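Local structure of 3' terminal uridylyl transferase (Trypanosoma brucei, 5IDO) at residues A[175-180]-A[283-288]. The protein adds uridines from UTP to the 3' ends of guide RNAs, ribosomal RNAs and some mRNAs, and takes part in mitochondrial RNA editing. Sequence-based numbering, arbitrary orientation.
Sequences IKHHAS and IDFALS. Unlike the reference sequence in segment 283-288: Ala286 (reference Asp).
His177 and Phe285 face each other in a hydrogen-bonded antiparallel pair. His177 CB sits 3.5 Å from the centroid of the Phe285 ring, 16° off its normal, which defines a CH-pi contact over the face. The ring planes meet at 29° with centroids 5.0 Å apart, too offset for a face-to-face stack. CG anti to the backbone N (chi1 176°) places the imidazole where its ND1 edge meets Ile283 O; ND1 donates to that oxygen (2.9 Å) in the ring plane, consistent with a hydrogen on ND1, and the bond helps hold the ring's rotation. Beyond the last backbone bond, Phe285 N to His177 O, the Asp284 carboxylate ties down the loop: Ala179 N meets OD1 (2.7 Å) nearly along its C-O axis. At the other end of the pairing, Leu287 N bonds to Ile175 O (2.7 Å), and the CB atoms of Ile175 and Leu287 lie side by side at 4.1 Å, both side chains packed against Ile150 of helix 143-156. On the opposite sheet face, Lys176 NZ comes 4.0 Å from Ala286 CB and forms a salt bridge with Asp123, by similarity a catalytic magnesium ligand. Ala286 replaces the reference aspartate, probably important for catalysis; its side chain touches Asp125 and lies about 7 Å from a bound magnesium ion. This pairing thus joins two palm strands, with a largely apolar face ending at His177 and another beside the catalytic aspartates.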
# COMPACT_ATOMS: atom_id res chain seq x y z
N ILE A 175 13.56 5.90 -0.95
CA ILE A 175 14.51 4.98 -0.35
C ILE A 175 13.78 3.65 -0.14
O ILE A 175 12.65 3.63 0.35
CB ILE A 175 15.05 5.50 1.00
CG1 ILE A 175 15.76 6.84 0.82
CG2 ILE A 175 15.99 4.47 1.64
CD1 ILE A 175 16.26 7.44 2.10
N LYS A 176 14.41 2.55 -0.53
CA LYS A 176 13.82 1.25 -0.26
C LYS A 176 14.71 0.46 0.68
O LYS A 176 15.90 0.31 0.44
CB LYS A 176 13.58 0.46 -1.55
CG LYS A 176 12.30 0.81 -2.26
CD LYS A 176 11.79 -0.35 -3.10
CE LYS A 176 11.35 -1.52 -2.22
NZ LYS A 176 10.08 -1.23 -1.48
N HIS A 177 14.12 -0.05 1.76
CA HIS A 177 14.85 -0.92 2.66
C HIS A 177 14.39 -2.35 2.50
O HIS A 177 13.21 -2.66 2.67
CB HIS A 177 14.67 -0.48 4.10
CG HIS A 177 15.32 -1.39 5.09
ND1 HIS A 177 14.60 -2.14 6.00
CD2 HIS A 177 16.62 -1.69 5.31
CE1 HIS A 177 15.43 -2.85 6.74
NE2 HIS A 177 16.66 -2.59 6.34
N HIS A 178 15.33 -3.23 2.15
CA HIS A 178 15.05 -4.64 1.97
C HIS A 178 15.56 -5.43 3.17
O HIS A 178 16.75 -5.74 3.25
CB HIS A 178 15.72 -5.17 0.69
CG HIS A 178 15.50 -4.31 -0.51
ND1 HIS A 178 14.36 -4.39 -1.29
CD2 HIS A 178 16.28 -3.37 -1.09
CE1 HIS A 178 14.44 -3.53 -2.28
NE2 HIS A 178 15.60 -2.90 -2.19
N ALA A 179 14.67 -5.75 4.10
CA ALA A 179 15.06 -6.45 5.32
C ALA A 179 15.54 -7.86 5.02
O ALA A 179 15.01 -8.54 4.13
CB ALA A 179 13.91 -6.48 6.31
N SER A 180 16.55 -8.30 5.77
CA SER A 180 17.06 -9.66 5.68
C SER A 180 16.17 -10.63 6.45
O SER A 180 15.39 -10.21 7.31
CB SER A 180 18.49 -9.74 6.23
OG SER A 180 19.31 -8.69 5.74
N ILE A 283 11.96 -4.57 9.04
CA ILE A 283 10.81 -4.52 8.16
C ILE A 283 11.16 -3.89 6.81
O ILE A 283 11.93 -2.93 6.73
CB ILE A 283 9.63 -3.74 8.80
CG1 ILE A 283 9.95 -2.26 8.95
CG2 ILE A 283 9.25 -4.34 10.15
CD1 ILE A 283 8.76 -1.43 9.39
N ASP A 284 10.59 -4.46 5.75
CA ASP A 284 10.69 -3.85 4.43
C ASP A 284 9.89 -2.55 4.44
O ASP A 284 8.76 -2.51 4.91
CB ASP A 284 10.15 -4.79 3.35
CG ASP A 284 10.84 -6.15 3.35
OD1 ASP A 284 12.07 -6.21 3.57
OD2 ASP A 284 10.13 -7.16 3.13
N PHE A 285 10.47 -1.47 3.92
CA PHE A 285 9.70 -0.25 3.76
C PHE A 285 10.15 0.56 2.55
O PHE A 285 11.27 0.39 2.06
CB PHE A 285 9.75 0.61 5.03
CG PHE A 285 11.13 1.08 5.44
CD1 PHE A 285 11.73 2.17 4.81
CD2 PHE A 285 11.80 0.47 6.49
CE1 PHE A 285 12.99 2.61 5.20
CE2 PHE A 285 13.05 0.91 6.89
CZ PHE A 285 13.65 1.98 6.24
N ALA A 286 9.24 1.40 2.06
CA ALA A 286 9.57 2.42 1.07
C ALA A 286 9.40 3.80 1.70
O ALA A 286 8.39 4.07 2.35
CB ALA A 286 8.68 2.28 -0.16
N LEU A 287 10.40 4.66 1.53
CA LEU A 287 10.35 6.00 2.12
C LEU A 287 10.26 7.05 1.01
O LEU A 287 11.17 7.18 0.20
CB LEU A 287 11.57 6.24 3.01
CG LEU A 287 11.77 7.57 3.76
CD1 LEU A 287 12.71 7.36 4.93
CD2 LEU A 287 12.33 8.67 2.86
N SER A 288 9.16 7.80 0.98
CA SER A 288 9.02 8.88 0.01
C SER A 288 8.75 10.20 0.72
O SER A 288 8.59 10.24 1.93
CB SER A 288 7.89 8.57 -0.98
OG SER A 288 6.66 8.40 -0.30
O HOH W 1 12.94 -8.96 2.30